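Local atomic coordinates of osmotically inducible lipoprotein OsmE (Pseudomonas aeruginosa PAO1, PDB entry 4DM5), a protein that is of unknown function but is a putative osmotically inducible lipoprotein with a domain of the outer membrane protein assembly factor BamE family. Residues Val10-Phe15 with Pro19-Val24; Gln31-Ile36 with Asn54-Asn59; Phe67-Ser70 with Lys76-Gly79. All blocks are in the same frame, centred on the assembly; numbering follows the deposited sequence.

How the contacts relate
The three contacts show how a small domain is held together from one sheet outward. Contact 3 joins two neighbouring strands of the antiparallel sheet, contact 2 sets helix 30-37 against strand 52-60, and contact 1 packs two short N-terminal helical turns against each other beside the same sheet. Contacts 2 and 3 have centres about 10 Å apart and meet where strands 52-60 and 63-71 are neighbours in the sheet, with probable hydrogen bonds from Tyr-56 N to Phe-67 O and from Asn-54 N to Val-69 O, both 2.8 Å. The centre of contact 1 is about 12 Å from that of contact 2 and about 14 Å from that of contact 3. Leu-20 ties it to Tyr-56, and Val-21 to Phe-67.

Contact 1: Val10-Phe15 with Pro19-Val24; sequences VNYITF and PLVKDV
Apolar packing carries this contact, with Val-21 as its hub. CG1 of Val-21 approaches the ring of Tyr-12 obliquely and comes 3.6 Å from Tyr-12 CE1, with the OH a little farther off. The two side chains run past each other in opposite directions. With CG anti to the backbone N (chi1 176°), the Tyr-12 ring extends towards helix 19-22.

Packing against a backbone carbonyl is the second element. Phe-15 O lies 3.5 Å from Val-21 CB and is also approached by both methyl groups, while the Phe-15 ring leads away towards Leu-58 and Lys-60 of strand 52-60.

Polar interactions stay within each segment. Asn-11 is the N-cap of the short, weakly bonded helical turn at about 12-15, its OD1 accepting a weak bond from Ile-13 N at 3.0 Å. In the other segment, Lys-22 NZ and Asp-23 OD1 form a salt bridge at 3.5 Å. Val-21 also rests on Phe-67, placing the pair beside the sheet. With only 128 Å² buried and no polar bond between them, the two segments meet through van der Waals contact alone, and Phe-82 touches both Tyr-12 and Val-21.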
loop_
_atom_site.group_PDB
_atom_site.type_symbol
_atom_site.label_atom_id
_atom_site.label_comp_id
_atom_site.label_asym_id
_atom_site.label_seq_id
_atom_site.Cartn_x
_atom_site.Cartn_y
_atom_site.Cartn_z
ATOM N N VAL A 10 -11.886 -4.792 -8.422
ATOM C CA VAL A 10 -11.919 -4.947 -6.974
ATOM C C VAL A 10 -13.286 -4.347 -6.594
ATOM O O VAL A 10 -13.646 -3.325 -7.136
ATOM C CB VAL A 10 -10.829 -4.136 -6.272
ATOM C CG1 VAL A 10 -11.010 -4.232 -4.806
ATOM C CG2 VAL A 10 -9.493 -4.682 -6.733
ATOM N N ASN A 11 -14.011 -4.992 -5.682
ATOM C CA ASN A 11 -15.238 -4.409 -5.107
ATOM C C ASN A 11 -14.837 -3.669 -3.899
ATOM O O ASN A 11 -14.582 -4.219 -2.751
ATOM C CB ASN A 11 -16.322 -5.501 -4.830
ATOM C CG ASN A 11 -17.644 -4.912 -4.288
ATOM O OD1 ASN A 11 -17.675 -3.782 -3.857
ATOM N ND2 ASN A 11 -18.681 -5.732 -4.189
ATOM N N TYR A 12 -14.721 -2.362 -4.051
ATOM C CA TYR A 12 -14.276 -1.521 -2.972
ATOM C C TYR A 12 -15.111 -1.685 -1.717
ATOM O O TYR A 12 -14.591 -1.740 -0.610
ATOM C CB TYR A 12 -14.197 -0.017 -3.477
ATOM C CG TYR A 12 -13.838 0.948 -2.429
ATOM C CD1 TYR A 12 -12.493 1.067 -2.006
ATOM C CD2 TYR A 12 -14.779 1.588 -1.708
ATOM C CE1 TYR A 12 -12.224 1.950 -0.981
ATOM C CE2 TYR A 12 -14.505 2.373 -0.647
ATOM C CZ TYR A 12 -13.250 2.601 -0.299
ATOM O OH TYR A 12 -12.943 3.458 0.764
ATOM N N ILE A 13 -16.414 -1.900 -1.824
ATOM C CA ILE A 13 -17.262 -2.008 -0.683
ATOM C C ILE A 13 -16.760 -3.134 0.208
ATOM O O ILE A 13 -16.807 -2.957 1.431
ATOM C CB ILE A 13 -18.800 -2.263 -1.076
ATOM C CG1 ILE A 13 -19.429 -1.018 -1.657
ATOM C CG2 ILE A 13 -19.706 -2.557 0.184
ATOM C CD1 ILE A 13 -19.340 0.226 -0.725
ATOM N N THR A 14 -16.292 -4.236 -0.379
ATOM C CA THR A 14 -15.844 -5.376 0.463
ATOM C C THR A 14 -14.730 -4.933 1.433
ATOM O O THR A 14 -14.686 -5.405 2.586
ATOM C CB THR A 14 -15.330 -6.458 -0.445
ATOM O OG1 THR A 14 -16.440 -6.805 -1.343
ATOM C CG2 THR A 14 -14.914 -7.749 0.339
ATOM N N PHE A 15 -13.883 -4.021 0.950
ATOM C CA PHE A 15 -12.689 -3.700 1.700
ATOM C C PHE A 15 -12.755 -2.377 2.420
ATOM O O PHE A 15 -11.709 -1.926 2.962
ATOM C CB PHE A 15 -11.501 -3.766 0.711
ATOM C CG PHE A 15 -11.313 -5.136 0.168
ATOM C CD1 PHE A 15 -10.756 -6.131 0.946
ATOM C CD2 PHE A 15 -11.756 -5.487 -1.129
ATOM C CE1 PHE A 15 -10.645 -7.422 0.542
ATOM C CE2 PHE A 15 -11.611 -6.826 -1.580
ATOM C CZ PHE A 15 -11.013 -7.759 -0.734
ATOM N N PRO A 19 -8.448 -1.393 7.842
ATOM C CA PRO A 19 -7.658 -0.256 8.320
ATOM C C PRO A 19 -6.693 0.353 7.287
ATOM O O PRO A 19 -6.598 1.606 7.210
ATOM C CB PRO A 19 -6.845 -0.804 9.525
ATOM C CG PRO A 19 -7.768 -1.890 10.006
ATOM C CD PRO A 19 -8.429 -2.532 8.764
ATOM N N LEU A 20 -6.046 -0.502 6.458
ATOM C CA LEU A 20 -5.190 0.048 5.443
ATOM C C LEU A 20 -5.882 0.949 4.432
ATOM O O LEU A 20 -5.287 1.875 3.834
ATOM C CB LEU A 20 -4.485 -1.043 4.677
ATOM C CG LEU A 20 -3.328 -1.578 5.569
ATOM C CD1 LEU A 20 -2.953 -2.956 4.967
ATOM C CD2 LEU A 20 -2.066 -0.633 5.681
ATOM N N VAL A 21 -7.157 0.654 4.207
ATOM C CA VAL A 21 -7.974 1.365 3.218
ATOM C C VAL A 21 -8.630 2.525 3.921
ATOM O O VAL A 21 -8.654 3.647 3.345
ATOM C CB VAL A 21 -9.058 0.410 2.696
ATOM C CG1 VAL A 21 -10.011 1.161 1.737
ATOM C CG2 VAL A 21 -8.371 -0.695 1.969
ATOM N N LYS A 22 -9.233 2.348 5.096
ATOM C CA LYS A 22 -10.002 3.368 5.681
ATOM C C LYS A 22 -9.160 4.448 6.383
ATOM O O LYS A 22 -9.564 5.656 6.418
ATOM C CB LYS A 22 -10.920 2.705 6.690
ATOM C CG LYS A 22 -11.990 3.699 7.194
ATOM C CD LYS A 22 -13.000 2.864 7.932
ATOM C CE LYS A 22 -12.425 2.467 9.267
ATOM N NZ LYS A 22 -12.795 3.473 10.319
ATOM N N ASP A 23 -7.992 4.022 6.931
ATOM C CA ASP A 23 -7.367 4.938 7.902
ATOM C C ASP A 23 -6.024 5.503 7.458
ATOM O O ASP A 23 -5.513 6.445 8.132
ATOM C CB ASP A 23 -7.096 4.226 9.193
ATOM C CG ASP A 23 -8.387 3.759 9.843
ATOM O OD1 ASP A 23 -9.449 4.444 9.751
ATOM O OD2 ASP A 23 -8.299 2.676 10.475
ATOM N N VAL A 24 -5.412 4.952 6.412
ATOM C CA VAL A 24 -4.100 5.466 5.967
ATOM C C VAL A 24 -4.286 6.739 5.191
ATOM O O VAL A 24 -5.075 6.733 4.205
ATOM C CB VAL A 24 -3.332 4.420 5.155
ATOM C CG1 VAL A 24 -2.087 4.994 4.423
ATOM C CG2 VAL A 24 -2.932 3.265 6.035
#

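Contact 2: Gln31-Ile36 with Asn54-Asn59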
loop_
_atom_site.group_PDB
_atom_site.type_symbol
_atom_site.label_atom_id
_atom_site.label_comp_id
_atom_site.label_asym_id
_atom_site.label_seq_id
_atom_site.Cartn_x
_atom_site.Cartn_y
_atom_site.Cartn_z
ATOM N N GLN A 31 5.918 4.779 10.591
ATOM C CA GLN A 31 5.530 4.103 11.801
ATOM C C GLN A 31 4.023 4.089 12.073
ATOM O O GLN A 31 3.474 3.149 12.557
ATOM C CB GLN A 31 6.266 4.814 13.002
ATOM C CG GLN A 31 7.633 4.300 13.292
ATOM C CD GLN A 31 8.142 4.912 14.543
ATOM O OE1 GLN A 31 7.484 4.848 15.602
ATOM N NE2 GLN A 31 9.285 5.534 14.450
ATOM N N GLU A 32 3.309 5.137 11.671
ATOM C CA GLU A 32 1.873 5.155 11.832
ATOM C C GLU A 32 1.190 4.123 10.894
ATOM O O GLU A 32 0.321 3.366 11.287
ATOM C CB GLU A 32 1.360 6.515 11.509
ATOM C CG GLU A 32 -0.113 6.519 11.878
ATOM C CD GLU A 32 -0.661 7.827 12.368
ATOM O OE1 GLU A 32 -0.193 8.948 11.989
ATOM O OE2 GLU A 32 -1.656 7.694 13.136
ATOM N N VAL A 33 1.731 4.023 9.663
ATOM C CA VAL A 33 1.175 3.010 8.836
ATOM C C VAL A 33 1.427 1.608 9.406
ATOM O O VAL A 33 0.524 0.764 9.320
ATOM C CB VAL A 33 1.770 3.126 7.432
ATOM C CG1 VAL A 33 1.405 1.919 6.532
ATOM C CG2 VAL A 33 1.315 4.434 6.781
ATOM N N LEU A 34 2.625 1.347 9.966
ATOM C CA LEU A 34 2.855 0.035 10.569
ATOM C C LEU A 34 1.844 -0.320 11.717
ATOM O O LEU A 34 1.301 -1.450 11.858
ATOM C CB LEU A 34 4.341 -0.070 11.095
ATOM C CG LEU A 34 5.347 -0.027 9.972
ATOM C CD1 LEU A 34 6.814 0.106 10.415
ATOM C CD2 LEU A 34 5.090 -1.316 9.128
ATOM N N ARG A 35 1.557 0.697 12.528
ATOM C CA ARG A 35 0.562 0.525 13.578
ATOM C C ARG A 35 -0.849 0.239 13.128
ATOM O O ARG A 35 -1.527 -0.654 13.612
ATOM C CB ARG A 35 0.556 1.791 14.457
ATOM C CG ARG A 35 1.883 1.863 15.269
ATOM C CD ARG A 35 2.061 2.887 16.400
ATOM N NE ARG A 35 2.529 4.156 15.930
ATOM C CZ ARG A 35 3.726 4.687 15.928
ATOM N NH1 ARG A 35 4.824 4.061 16.415
ATOM N NH2 ARG A 35 3.822 5.876 15.314
ATOM N N ILE A 36 -1.239 0.916 12.027
ATOM C CA ILE A 36 -2.582 0.774 11.532
ATOM C C ILE A 36 -2.778 -0.512 10.847
ATOM O O ILE A 36 -3.843 -1.181 10.982
ATOM C CB ILE A 36 -2.817 1.882 10.464
ATOM C CG1 ILE A 36 -3.033 3.291 11.141
ATOM C CG2 ILE A 36 -4.083 1.553 9.626
ATOM C CD1 ILE A 36 -2.898 4.488 10.189
ATOM N N ASN A 54 5.256 -0.586 0.792
ATOM C CA ASN A 54 4.877 -1.764 1.566
ATOM C C ASN A 54 3.792 -2.546 0.861
ATOM O O ASN A 54 2.796 -1.939 0.367
ATOM C CB ASN A 54 4.197 -1.306 2.888
ATOM C CG ASN A 54 5.127 -0.609 3.928
ATOM O OD1 ASN A 54 6.326 -0.570 3.709
ATOM N ND2 ASN A 54 4.566 -0.122 5.024
ATOM N N SER A 55 3.989 -3.851 0.800
ATOM C CA SER A 55 2.959 -4.699 0.062
ATOM C C SER A 55 2.181 -5.442 1.108
ATOM O O SER A 55 2.756 -5.988 2.100
ATOM C CB SER A 55 3.580 -5.754 -0.833
ATOM O OG SER A 55 4.143 -5.211 -1.994
ATOM N N TYR A 56 0.868 -5.631 0.873
ATOM C CA TYR A 56 -0.033 -6.394 1.787
ATOM C C TYR A 56 -0.951 -7.268 1.006
ATOM O O TYR A 56 -1.104 -7.084 -0.265
ATOM C CB TYR A 56 -0.926 -5.432 2.578
ATOM C CG TYR A 56 -0.152 -4.319 3.291
ATOM C CD1 TYR A 56 0.222 -4.521 4.611
ATOM C CD2 TYR A 56 0.162 -3.144 2.678
ATOM C CE1 TYR A 56 0.908 -3.522 5.313
ATOM C CE2 TYR A 56 0.864 -2.085 3.326
ATOM C CZ TYR A 56 1.206 -2.302 4.686
ATOM O OH TYR A 56 1.835 -1.337 5.402
ATOM N N ILE A 57 -1.507 -8.257 1.706
ATOM C CA ILE A 57 -2.631 -8.971 1.109
ATOM C C ILE A 57 -3.778 -8.705 2.089
ATOM O O ILE A 57 -3.746 -9.106 3.256
ATOM C CB ILE A 57 -2.340 -10.499 1.048
ATOM C CG1 ILE A 57 -1.147 -10.756 0.127
ATOM C CG2 ILE A 57 -3.662 -11.198 0.667
ATOM C CD1 ILE A 57 -1.349 -10.497 -1.349
ATOM N N LEU A 58 -4.834 -8.080 1.590
ATOM C CA LEU A 58 -6.035 -7.901 2.426
ATOM C C LEU A 58 -6.819 -9.186 2.380
ATOM O O LEU A 58 -6.867 -9.856 1.277
ATOM C CB LEU A 58 -6.881 -6.782 1.840
ATOM C CG LEU A 58 -6.246 -5.391 1.646
ATOM C CD1 LEU A 58 -7.225 -4.463 0.948
ATOM C CD2 LEU A 58 -5.678 -4.865 2.952
ATOM N N ASN A 59 -7.390 -9.554 3.521
ATOM C CA ASN A 59 -8.148 -10.814 3.578
ATOM C C ASN A 59 -9.449 -10.487 4.290
ATOM O O ASN A 59 -9.472 -10.212 5.519
ATOM C CB ASN A 59 -7.311 -11.846 4.358
ATOM C CG ASN A 59 -7.864 -13.239 4.256
ATOM O OD1 ASN A 59 -8.859 -13.500 3.587
ATOM N ND2 ASN A 59 -7.177 -14.159 4.899
HETATM O O HOH W 1 1.073 -1.530 8.028
#
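Val-33 overlaps the end of Tyr-56, its CG1 methyl lying 3.5 Å from the phenol oxygen OH. The same methyl comes 4.1 Å from Asn-54 ND2, so one branch of the valine meets both polar groups. It projects from the helix with CG1 anti to the backbone N (chi1 170°), and the valine and tyrosine side chains cross at a slant. Leu-34 adds a looser touch, CD2 to Asn-54 ND2, at the more exposed margin. This is helix-on-sheet packing within the BamE-like domain: helix 31-36 runs nearly parallel to strand 54-59, with their axes 10° apart in direction and 11.7 Å apart at closest approach. That spacing is spanned in part by a water, which donates to Val-33 O and accepts from Tyr-56 OH, both at 2.7 Å. Tyr-56 OH has a further partner in Asn-54 ND2, which donates to it over 3.0 Å, the phenol oxygen lying 17° out of the plane of the amide. The buried phenol oxygen is therefore gripped by two bonds, one from the strand and one through the water to the helix backbone. Asn-54 OD1 makes a weak bond to Thr-43 OG1, and Leu-20 of helix 19-22 also packs on Tyr-56.

Contact 3: Phe67-Ser70 with Lys76-Gly79; sequences FYVS and KVDG
Strands 67-70 and 77-79 lie antiparallel but splayed, the directions of the short segments 131° apart, and Ser-70 with Gly-79 forms a hydrogen-bonded pair. A classic beta bulge interrupts this hairpin, because Asp-78 and Gly-79 both face Ser-70. Ser-70 N donates to Gly-79 O at 2.8 Å. In return, Ser-70 O accepts from Asp-78 N at 2.9 Å and, weakly, from Gly-79 N at 3.4 Å, so that one carbonyl serves both residues of the bulge.

On one face of the sheet, Val-69 CG1 meets Val-77 CG2 at 3.8 Å, and Val-77 continues onto Met-28; Phe-67, on the Val-69 side, makes an edge-to-face contact with Phe-82. On the other, the Tyr-68 ring lies obliquely against Gly-79, CE1 being 3.7 Å from the glycine C, and Ser-70 OG sits in plane at the ring's edge. Tyr-68 reaches on to Leu-88 of helix 85-94. Asp-78 OD2 forms a salt bridge with Arg-46 NH1, probably favouring the charged carboxylate. Ser-70 OG, turned between its own backbone N and carbonyl carbon (chi1 65°), donates to Asp-78 OD1 over 2.7 Å, meeting that oxygen almost in line with its C-O bond.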
loop_
_atom_site.group_PDB
_atom_site.type_symbol
_atom_site.label_atom_id
_atom_site.label_comp_id
_atom_site.label_asym_id
_atom_site.label_seq_id
_atom_site.Cartn_x
_atom_site.Cartn_y
_atom_site.Cartn_z
ATOM N N PHE A 67 -2.649 -5.076 -1.850
ATOM C CA PHE A 67 -2.759 -3.679 -1.560
ATOM C C PHE A 67 -1.346 -3.168 -1.310
ATOM O O PHE A 67 -0.500 -3.910 -0.788
ATOM C CB PHE A 67 -3.610 -3.462 -0.299
ATOM C CG PHE A 67 -4.065 -2.046 -0.143
ATOM C CD1 PHE A 67 -5.161 -1.520 -0.831
ATOM C CD2 PHE A 67 -3.459 -1.251 0.838
ATOM C CE1 PHE A 67 -5.558 -0.227 -0.604
ATOM C CE2 PHE A 67 -3.868 0.069 1.023
ATOM C CZ PHE A 67 -4.955 0.610 0.290
ATOM N N TYR A 68 -1.125 -1.910 -1.549
ATOM C CA TYR A 68 0.210 -1.274 -1.247
ATOM C C TYR A 68 -0.026 0.054 -0.557
ATOM O O TYR A 68 -1.052 0.730 -0.744
ATOM C CB TYR A 68 1.074 -1.102 -2.491
ATOM C CG TYR A 68 0.793 0.116 -3.274
ATOM C CD1 TYR A 68 1.333 1.371 -2.997
ATOM C CD2 TYR A 68 -0.149 0.056 -4.366
ATOM C CE1 TYR A 68 1.018 2.534 -3.636
ATOM C CE2 TYR A 68 -0.431 1.226 -5.103
ATOM C CZ TYR A 68 0.097 2.477 -4.706
ATOM O OH TYR A 68 -0.175 3.621 -5.416
ATOM N N VAL A 69 1.004 0.462 0.184
ATOM C CA VAL A 69 1.143 1.867 0.556
ATOM C C VAL A 69 2.563 2.350 0.204
ATOM O O VAL A 69 3.524 1.593 0.489
ATOM C CB VAL A 69 0.973 2.008 2.115
ATOM C CG1 VAL A 69 1.142 3.477 2.538
ATOM C CG2 VAL A 69 -0.418 1.525 2.541
ATOM N N SER A 70 2.620 3.453 -0.525
ATOM C CA SER A 70 3.955 3.972 -0.894
ATOM C C SER A 70 4.243 5.233 -0.138
ATOM O O SER A 70 3.342 5.991 0.284
ATOM C CB SER A 70 4.024 4.205 -2.403
ATOM O OG SER A 70 3.121 5.237 -2.846
ATOM N N LYS A 76 7.035 9.881 3.790
ATOM C CA LYS A 76 5.602 10.160 4.111
ATOM C C LYS A 76 4.704 9.519 3.056
ATOM O O LYS A 76 5.084 9.476 1.865
ATOM C CB LYS A 76 5.371 11.661 4.105
ATOM C CG LYS A 76 6.157 12.395 5.204
ATOM C CD LYS A 76 5.802 13.874 5.177
ATOM C CE LYS A 76 6.501 14.589 6.348
ATOM N NZ LYS A 76 7.880 14.787 5.857
ATOM N N VAL A 77 3.549 9.036 3.439
ATOM C CA VAL A 77 2.695 8.349 2.438
ATOM C C VAL A 77 2.395 9.288 1.284
ATOM O O VAL A 77 1.994 10.433 1.456
ATOM C CB VAL A 77 1.347 7.979 3.120
ATOM C CG1 VAL A 77 0.351 7.469 2.029
ATOM C CG2 VAL A 77 1.557 6.905 4.144
ATOM N N ASP A 78 2.535 8.772 0.081
ATOM C CA ASP A 78 2.177 9.501 -1.164
ATOM C C ASP A 78 1.235 8.657 -2.022
ATOM O O ASP A 78 0.793 9.174 -3.063
ATOM C CB ASP A 78 3.362 10.042 -1.954
ATOM C CG ASP A 78 4.211 8.968 -2.492
ATOM O OD1 ASP A 78 3.979 7.756 -2.239
ATOM O OD2 ASP A 78 5.211 9.332 -3.263
ATOM N N GLY A 79 0.913 7.464 -1.605
ATOM C CA GLY A 79 0.021 6.620 -2.441
ATOM C C GLY A 79 -0.423 5.372 -1.777
ATOM O O GLY A 79 0.200 4.894 -0.787
#